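Side-chain contacts in putative polysaccharide deacetylase (Bdellovibrio bacteriovorus HD100, PDB 5JP6), which probably removes acetyl groups from peptidoglycan as a zinc-dependent carbohydrate esterase of family 4, hydrolysing carbon-nitrogen bonds other than peptide bonds: residues A318-N323 with V332-I337; V171-D176 with R350-R355. The protein carries 1 engineered substitution. All blocks are in the same frame, centred on the assembly; numbering follows the deposited sequence. Where two conformers were deposited one is given.

Both interactions lie in the buried layer between the parallel beta-sheet and the helices that cover one side of it. In interaction 1 helix 313-327 meets strand 330-335, its successor in the chain; in interaction 2 helix 339-354 meets strand 170-176, and 173 residues lie between the segments. The two strands are neighbours in the sheet, and Thr174 OG1 hydrogen-bonds to the backbone oxygen of Val332. Across both contacts the chemistry is apolar: interaction 1 brings aliphatic groups and an aromatic ring together, interaction 2 aliphatic groups alone. Interaction 2 also has polar side chains away from its apolar contact, where Glu351, Asn354 and Arg355 bond to one another at the end of the helix.

Interaction 1 (A318-N323 with V332-I337); sequences ARVLAN and VLFHDI
Val320 meets Val332 and Phe334 through its CG2 methyl, which a chi1 of 71° sets anti to the backbone N, while CG1 takes the crowded position between N and the carbonyl carbon. In Phe334 a chi1 of -76° swings CG anti to the carbonyl carbon, and the ring, although its CB does not point at the helix, brings its far end there. CG2 of Val320 lies 3.9 Å from Phe334 CZ and approaches the ring obliquely. The same methyl stands 4.0 Å from Val332 CG1, so one branch of a helix residue serves two strand residues; the Val320 side chain crosses both at about a right angle. Val332 CG1 also covers one face of the Phe334 ring, 3.6 Å above its plane and offset toward the rim.

The segments belong to a beta-alpha-beta unit, strand 303-304, helix 313-327 and strand 330-335, in the parallel sheet of the NodB homology domain. A short side chain suits Val320 in the close gap between helix and sheet, where the CA atoms of Val320 and Val332 are 8.3 Å apart; in Val332 beta-branching favours the extended strand. The longer phenylalanine spans the greater gap further along the strand.

Around them Phe348 of helix 339-354 meets Phe334 edge-to-face and touches Val320, and the ring of Phe175 meets that of Phe334 with the planes about 15° apart. Just beyond Phe334, His335 turns to the metal site, its NE2 hydrogen-bonded to the hydroxyl of the zinc ligand Tyr280; the side chain of Phe334 itself is about 10 Å from the bound zinc.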
ATOM      1  N   ALA A 318      -7.086  16.160   2.018  1.00 19.95           N
ATOM      2  CA  ALA A 318      -8.019  16.717   2.982  1.00 20.59           C
ATOM      3  C   ALA A 318      -8.471  15.662   3.994  1.00 20.20           C
ATOM      4  O   ALA A 318      -8.511  15.933   5.193  1.00 21.77           O
ATOM      5  CB  ALA A 318      -9.223  17.343   2.270  1.00 22.30           C
ATOM      6  N   ARG A 319      -8.773  14.458   3.495  1.00 20.52           N
ATOM      7  CA  ARG A 319      -9.244  13.408   4.387  1.00 21.17           C
ATOM      8  C   ARG A 319      -8.151  12.946   5.349  1.00 20.24           C
ATOM      9  O   ARG A 319      -8.364  12.868   6.565  1.00 20.86           O
ATOM     10  CB  ARG A 319      -9.770  12.247   3.587  1.00 22.37           C
ATOM     11  CG  ARG A 319     -10.187  11.057   4.420  1.00 23.93           C
ATOM     12  CD  ARG A 319     -11.180  11.368   5.538  1.00 24.68           C
ATOM     13  NE  ARG A 319     -12.420  11.971   5.095  1.00 24.77           N
ATOM     14  CZ  ARG A 319     -13.552  11.333   4.802  1.00 28.06           C
ATOM     15  NH1 ARG A 319     -13.667  10.023   4.834  1.00 32.10           N
ATOM     16  NH2 ARG A 319     -14.620  12.057   4.471  1.00 33.01           N
ATOM     17  N   VAL A 320      -6.965  12.647   4.812  1.00 19.31           N
ATOM     18  CA  VAL A 320      -5.934  12.150   5.697  1.00 20.01           C
ATOM     19  C   VAL A 320      -5.512  13.217   6.720  1.00 19.63           C
ATOM     20  O   VAL A 320      -5.308  12.925   7.902  1.00 20.87           O
ATOM     21  CB  VAL A 320      -4.755  11.523   4.943  1.00 19.96           C
ATOM     22  CG1 VAL A 320      -3.888  12.565   4.203  1.00 21.71           C
ATOM     23  CG2 VAL A 320      -3.899  10.707   5.881  1.00 21.08           C
ATOM     24  N   LEU A 321      -5.377  14.476   6.279  1.00 19.37           N
ATOM     25  CA  LEU A 321      -4.987  15.516   7.218  1.00 19.11           C
ATOM     26  C   LEU A 321      -6.101  15.835   8.227  1.00 19.43           C
ATOM     27  O   LEU A 321      -5.812  16.073   9.382  1.00 21.01           O
ATOM     28  CB  LEU A 321      -4.512  16.759   6.473  1.00 20.02           C
ATOM     29  CG  LEU A 321      -3.169  16.617   5.730  1.00 19.92           C
ATOM     30  CD1 LEU A 321      -2.985  17.731   4.710  1.00 21.26           C
ATOM     31  CD2 LEU A 321      -2.021  16.586   6.722  1.00 20.17           C
ATOM     32  N   ALA A 322      -7.363  15.799   7.794  1.00 20.74           N
ATOM     33  CA  ALA A 322      -8.465  15.940   8.755  1.00 22.32           C
ATOM     34  C   ALA A 322      -8.407  14.843   9.828  1.00 20.79           C
ATOM     35  O   ALA A 322      -8.575  15.109  11.014  1.00 23.69           O
ATOM     36  CB  ALA A 322      -9.804  15.913   8.043  1.00 21.81           C
ATOM     37  N   ASN A 323      -8.073  13.618   9.426  1.00 21.78           N
ATOM     38  CA  ASN A 323      -8.008  12.526  10.370  1.00 22.41           C
ATOM     39  C   ASN A 323      -6.797  12.653  11.266  1.00 21.79           C
ATOM     40  O   ASN A 323      -6.859  12.321  12.445  1.00 24.40           O
ATOM     41  CB  ASN A 323      -8.035  11.181   9.649  1.00 21.73           C
ATOM     42  CG  ASN A 323      -9.420  10.812   9.164  1.00 24.74           C
ATOM     43  OD1 ASN A 323     -10.428  11.354   9.618  1.00 30.28           O
ATOM     44  ND2 ASN A 323      -9.473   9.880   8.212  1.00 25.52           N
ATOM     45  N   VAL A 332      -0.721   6.124  10.975  1.00 19.14           N
ATOM     46  CA  VAL A 332      -1.434   6.401   9.725  1.00 19.10           C
ATOM     47  C   VAL A 332      -1.338   5.210   8.790  1.00 18.81           C
ATOM     48  O   VAL A 332      -0.228   4.713   8.553  1.00 19.09           O
ATOM     49  CB  VAL A 332      -0.827   7.620   8.998  1.00 20.60           C
ATOM     50  CG1 VAL A 332      -1.666   7.979   7.755  1.00 21.86           C
ATOM     51  CG2 VAL A 332      -0.712   8.808   9.941  1.00 21.86           C
ATOM     52  N   LEU A 333      -2.470   4.818   8.218  1.00 18.40           N
ATOM     53  CA  LEU A 333      -2.509   3.746   7.211  1.00 19.01           C
ATOM     54  C   LEU A 333      -2.522   4.309   5.781  1.00 16.81           C
ATOM     55  O   LEU A 333      -3.514   4.945   5.385  1.00 19.44           O
ATOM     56  CB  LEU A 333      -3.764   2.896   7.396  1.00 20.81           C
ATOM     57  CG  LEU A 333      -3.942   1.779   6.379  1.00 21.89           C
ATOM     58  CD1 LEU A 333      -2.808   0.747   6.422  1.00 23.81           C
ATOM     59  CD2 LEU A 333      -5.296   1.090   6.557  1.00 25.29           C
ATOM     60  N   PHE A 334      -1.454   4.002   5.034  1.00 17.46           N
ATOM     61  CA  PHE A 334      -1.311   4.309   3.587  1.00 17.84           C
ATOM     62  C   PHE A 334      -1.043   2.928   2.926  1.00 16.73           C
ATOM     63  O   PHE A 334      -0.669   1.939   3.571  1.00 17.49           O
ATOM     64  CB  PHE A 334      -0.154   5.250   3.277  1.00 17.63           C
ATOM     65  CG  PHE A 334      -0.394   6.712   3.606  1.00 16.79           C
ATOM     66  CD1 PHE A 334      -1.412   7.465   2.956  1.00 18.52           C
ATOM     67  CD2 PHE A 334       0.438   7.356   4.501  1.00 17.45           C
ATOM     68  CE1 PHE A 334      -1.543   8.801   3.228  1.00 19.75           C
ATOM     69  CE2 PHE A 334       0.313   8.714   4.740  1.00 19.20           C
ATOM     70  CZ  PHE A 334      -0.690   9.407   4.128  1.00 20.53           C
ATOM     71  N   HIS A 335      -1.141   2.939   1.600  1.00 16.81           N
ATOM     72  CA  HIS A 335      -0.690   1.827   0.751  1.00 16.94           C
ATOM     73  C   HIS A 335       0.299   2.361  -0.272  1.00 17.09           C
ATOM     74  O   HIS A 335      -0.058   3.239  -1.061  1.00 18.44           O
ATOM     75  CB  HIS A 335      -1.885   1.177   0.065  1.00 18.63           C
ATOM     76  CG  HIS A 335      -2.876   0.580   1.014  1.00 18.20           C
ATOM     77  ND1 HIS A 335      -3.813   1.356   1.668  1.00 19.50           N
ATOM     78  CD2 HIS A 335      -3.008  -0.684   1.502  1.00 19.76           C
ATOM     79  CE1 HIS A 335      -4.495   0.574   2.497  1.00 21.28           C
ATOM     80  NE2 HIS A 335      -4.022  -0.656   2.406  1.00 22.11           N
ATOM     81  N   ASP A 336       1.528   1.830  -0.285  1.00 17.79           N
ATOM     82  CA  ASP A 336       2.541   2.351  -1.224  1.00 18.31           C
ATOM     83  C   ASP A 336       2.262   1.788  -2.645  1.00 18.12           C
ATOM     84  O   ASP A 336       2.884   2.239  -3.604  1.00 21.54           O
ATOM     85  CB  ASP A 336       4.003   2.167  -0.783  1.00 18.98           C
ATOM     86  CG  ASP A 336       4.362   0.747  -0.453  1.00 18.40           C
ATOM     87  OD1 ASP A 336       3.554   0.097   0.255  1.00 19.46           O
ATOM     88  OD2 ASP A 336       5.448   0.265  -0.874  1.00 20.10           O
ATOM     89  N   ILE A 337       1.303   0.882  -2.789  1.00 17.68           N
ATOM     90  CA  ILE A 337       0.830   0.435  -4.109  1.00 18.47           C
ATOM     91  C   ILE A 337      -0.262   1.332  -4.703  1.00 17.98           C
ATOM     92  O   ILE A 337      -0.730   1.097  -5.823  1.00 19.52           O
ATOM     93  CB  ILE A 337       0.361  -1.045  -4.083  1.00 21.03           C
ATOM     94  CG1 ILE A 337      -0.836  -1.238  -3.161  1.00 21.92           C
ATOM     95  CG2 ILE A 337       1.505  -1.955  -3.656  1.00 22.14           C
ATOM     96  CD1 ILE A 337      -1.569  -2.523  -3.369  1.00 28.35           C
TER

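Interaction 2 (V171-D176 with R350-R355); sequences VVLTFD and RELYNR
Where the last turn of helix 339-354 packs on strand 170-176 of the parallel sheet, Leu352 reaches across to Val171 and Leu173. Its CD1 methyl lies 3.8 Å from Val171 CG2, the two side chains meeting tip to tip, and 4.3 Å from Leu173 CD2. In Val171 a chi1 of -62° sets CG1 anti to the carbonyl carbon and leaves CG2, between the backbone N and that carbon, to meet the leucine.

This is the helix-on-sheet layer of the NodB homology domain, and leucine suits it: its chain bridges backbones whose nearest CA atoms, of Val171 and Leu352, are 8.9 Å apart. Val324 of helix 313-327 also touches Leu352. Val171 is beta-branched, which favours the extended strand, and Leu173, two residues on, points to the same helix. At the far end of this strand Asp176, which binds zinc in a structure of this protein although not in this model, pairs with Arg277.

Away from Leu352 the helix end carries a polar chain of side chains. In one of the two conformers of Arg350, its NE gives Asn354 OD1 a nearly straight bond of 2.7 Å. Asn354 ND2 reaches Glu351 OE2 at 3.1 Å, from above the carboxylate plane. Glu351 OE1 offers its anti lone pair to Arg355 NE, 2.8 Å away, in a salt bridge, while NH1 of that arginine pairs with Glu325 on helix 313-327.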
ATOM      1  N   VAL A 171       3.173  11.290  14.596  1.00 22.08           N
ATOM      2  CA  VAL A 171       2.522  10.318  13.734  1.00 21.25           C
ATOM      3  C   VAL A 171       3.537   9.333  13.175  1.00 19.87           C
ATOM      4  O   VAL A 171       4.699   9.670  12.914  1.00 20.82           O
ATOM      5  CB  VAL A 171       1.709  10.957  12.607  1.00 23.26           C
ATOM      6  CG1 VAL A 171       0.578  11.799  13.160  1.00 25.24           C
ATOM      7  CG2 VAL A 171       2.592  11.797  11.697  1.00 25.41           C
ATOM      8  N   VAL A 172       3.079   8.096  13.048  1.00 19.42           N
ATOM      9  CA  VAL A 172       3.861   7.004  12.482  1.00 19.25           C
ATOM     10  C   VAL A 172       3.260   6.706  11.119  1.00 18.61           C
ATOM     11  O   VAL A 172       2.072   6.441  11.002  1.00 19.77           O
ATOM     12  CB  VAL A 172       3.788   5.736  13.359  1.00 19.36           C
ATOM     13  CG1 VAL A 172       4.654   4.616  12.811  1.00 19.63           C
ATOM     14  CG2 VAL A 172       4.154   6.011  14.785  1.00 20.46           C
ATOM     15  N   LEU A 173       4.092   6.807  10.104  1.00 18.79           N
ATOM     16  CA  LEU A 173       3.623   6.579   8.769  1.00 18.47           C
ATOM     17  C   LEU A 173       3.831   5.124   8.349  1.00 17.31           C
ATOM     18  O   LEU A 173       4.957   4.599   8.434  1.00 19.23           O
ATOM     19  CB  LEU A 173       4.362   7.492   7.804  1.00 19.85           C
ATOM     20  CG  LEU A 173       4.273   8.995   8.116  1.00 20.55           C
ATOM     21  CD1 LEU A 173       4.933   9.769   7.010  1.00 25.05           C
ATOM     22  CD2 LEU A 173       2.829   9.465   8.366  1.00 21.68           C
ATOM     23  N   THR A 174       2.751   4.456   7.952  1.00 16.84           N
ATOM     24  CA  THR A 174       2.803   3.063   7.597  1.00 17.32           C
ATOM     25  C   THR A 174       2.215   2.790   6.235  1.00 16.57           C
ATOM     26  O   THR A 174       1.236   3.425   5.814  1.00 18.05           O
ATOM     27  CB  THR A 174       2.192   2.165   8.699  1.00 18.91           C
ATOM     28  OG1 THR A 174       0.751   2.208   8.651  1.00 19.13           O
ATOM     29  CG2 THR A 174       2.673   2.528  10.072  1.00 19.40           C
ATOM     30  N   PHE A 175       2.859   1.863   5.537  1.00 16.35           N
ATOM     31  CA  PHE A 175       2.530   1.586   4.141  1.00 16.94           C
ATOM     32  C   PHE A 175       2.348   0.088   3.950  1.00 17.64           C
ATOM     33  O   PHE A 175       3.284  -0.685   4.170  1.00 17.21           O
ATOM     34  CB  PHE A 175       3.659   2.066   3.220  1.00 17.25           C
ATOM     35  CG  PHE A 175       3.820   3.568   3.209  1.00 17.01           C
ATOM     36  CD1 PHE A 175       3.078   4.349   2.362  1.00 18.23           C
ATOM     37  CD2 PHE A 175       4.699   4.171   4.077  1.00 18.36           C
ATOM     38  CE1 PHE A 175       3.202   5.725   2.384  1.00 17.94           C
ATOM     39  CE2 PHE A 175       4.834   5.552   4.103  1.00 18.23           C
ATOM     40  CZ  PHE A 175       4.067   6.325   3.255  1.00 17.54           C
ATOM     41  N   ASP A 176       1.151  -0.289   3.510  1.00 16.84           N
ATOM     42  CA  ASP A 176       0.817  -1.698   3.245  1.00 16.83           C
ATOM     43  C   ASP A 176       0.859  -2.084   1.785  1.00 17.86           C
ATOM     44  O   ASP A 176       0.507  -1.270   0.924  1.00 17.50           O
ATOM     45  CB  ASP A 176      -0.614  -1.986   3.727  1.00 17.98           C
ATOM     46  CG  ASP A 176      -0.744  -2.104   5.210  1.00 18.60           C
ATOM     47  OD1 ASP A 176       0.231  -1.875   5.964  1.00 20.31           O
ATOM     48  OD2 ASP A 176      -1.871  -2.458   5.649  1.00 21.34           O
ATOM     49  N   ARG A 350       4.852  18.019   3.816  1.00 19.14           N
ATOM     50  CA  ARG A 350       4.938  19.447   4.060  0.50 19.97           C
ATOM     51  C   ARG A 350       3.812  19.911   4.980  1.00 20.84           C
ATOM     52  O   ARG A 350       4.054  20.690   5.906  1.00 20.80           O
ATOM     53  CB  ARG A 350       4.966  20.222   2.735  0.50 20.11           C
ATOM     54  CG  ARG A 350       4.959  21.756   2.869  0.50 19.82           C
ATOM     55  CD  ARG A 350       6.100  22.374   3.676  0.50 22.60           C
ATOM     56  NE  ARG A 350       5.810  23.751   4.107  0.50 23.13           N
ATOM     57  CZ  ARG A 350       6.054  24.861   3.419  0.50 25.86           C
ATOM     58  NH1 ARG A 350       6.630  24.834   2.225  0.50 29.05           N
ATOM     59  NH2 ARG A 350       5.726  26.031   3.950  0.50 28.20           N
ATOM     60  N   GLU A 351       2.596  19.431   4.752  1.00 19.35           N
ATOM     61  CA  GLU A 351       1.477  19.814   5.638  1.00 20.29           C
ATOM     62  C   GLU A 351       1.658  19.276   7.068  1.00 19.94           C
ATOM     63  O   GLU A 351       1.347  20.010   8.001  1.00 22.03           O
ATOM     64  CB  GLU A 351       0.146  19.399   5.062  1.00 20.53           C
ATOM     65  CG  GLU A 351      -0.360  20.359   4.009  1.00 20.83           C
ATOM     66  CD  GLU A 351      -0.601  21.741   4.622  1.00 22.14           C
ATOM     67  OE1 GLU A 351      -1.344  21.825   5.643  1.00 24.27           O
ATOM     68  OE2 GLU A 351      -0.010  22.709   4.109  1.00 23.30           O
ATOM     69  N   LEU A 352       2.159  18.049   7.257  1.00 20.65           N
ATOM     70  CA  LEU A 352       2.451  17.553   8.626  1.00 21.27           C
ATOM     71  C   LEU A 352       3.385  18.571   9.291  1.00 21.02           C
ATOM     72  O   LEU A 352       3.177  18.970  10.450  1.00 23.28           O
ATOM     73  CB  LEU A 352       3.098  16.181   8.631  1.00 21.82           C
ATOM     74  CG  LEU A 352       2.250  14.969   8.356  1.00 23.06           C
ATOM     75  CD1 LEU A 352       3.121  13.724   8.434  1.00 23.43           C
ATOM     76  CD2 LEU A 352       1.066  14.893   9.293  1.00 23.88           C
ATOM     77  N   TYR A 353       4.455  18.940   8.595  1.00 22.13           N
ATOM     78  CA  TYR A 353       5.403  19.894   9.117  1.00 24.50           C
ATOM     79  C   TYR A 353       4.750  21.256   9.454  1.00 24.36           C
ATOM     80  O   TYR A 353       4.893  21.762  10.585  1.00 26.34           O
ATOM     81  CB  TYR A 353       6.538  20.083   8.113  1.00 24.32           C
ATOM     82  CG  TYR A 353       7.604  21.014   8.584  1.00 29.90           C
ATOM     83  CD1 TYR A 353       8.581  20.570   9.468  1.00 37.11           C
ATOM     84  CD2 TYR A 353       7.659  22.308   8.124  1.00 34.58           C
ATOM     85  CE1 TYR A 353       9.589  21.407   9.883  1.00 41.34           C
ATOM     86  CE2 TYR A 353       8.664  23.156   8.542  1.00 41.01           C
ATOM     87  CZ  TYR A 353       9.610  22.692   9.424  1.00 41.18           C
ATOM     88  OH  TYR A 353      10.587  23.543   9.801  1.00 51.88           O
ATOM     89  N   ASN A 354       3.938  21.758   8.517  1.00 24.22           N
ATOM     90  CA  ASN A 354       3.237  23.022   8.699  1.00 24.17           C
ATOM     91  C   ASN A 354       2.308  23.008   9.920  1.00 24.25           C
ATOM     92  O   ASN A 354       2.129  24.037  10.638  1.00 27.33           O
ATOM     93  CB  ASN A 354       2.439  23.438   7.454  1.00 23.33           C
ATOM     94  CG  ASN A 354       3.300  23.870   6.287  1.00 24.61           C
ATOM     95  OD1 ASN A 354       4.475  24.200   6.437  1.00 27.64           O
ATOM     96  ND2 ASN A 354       2.682  23.853   5.088  1.00 24.92           N
ATOM     97  N   ARG A 355       1.683  21.864  10.147  1.00 23.16           N
ATOM     98  CA  ARG A 355       0.691  21.680  11.205  1.00 23.41           C
ATOM     99  C   ARG A 355       1.282  21.340  12.562  1.00 25.68           C
ATOM    100  O   ARG A 355       0.522  21.168  13.517  1.00 28.45           O
ATOM    101  CB  ARG A 355      -0.351  20.642  10.763  1.00 23.45           C
ATOM    102  CG  ARG A 355      -1.147  21.116   9.551  1.00 22.30           C
ATOM    103  CD  ARG A 355      -1.862  19.973   8.857  1.00 24.06           C
ATOM    104  NE  ARG A 355      -2.594  20.411   7.665  1.00 22.64           N
ATOM    105  CZ  ARG A 355      -3.907  20.555   7.557  1.00 22.28           C
ATOM    106  NH1 ARG A 355      -4.702  20.379   8.593  1.00 25.41           N
ATOM    107  NH2 ARG A 355      -4.418  20.946   6.400  1.00 24.03           N
TER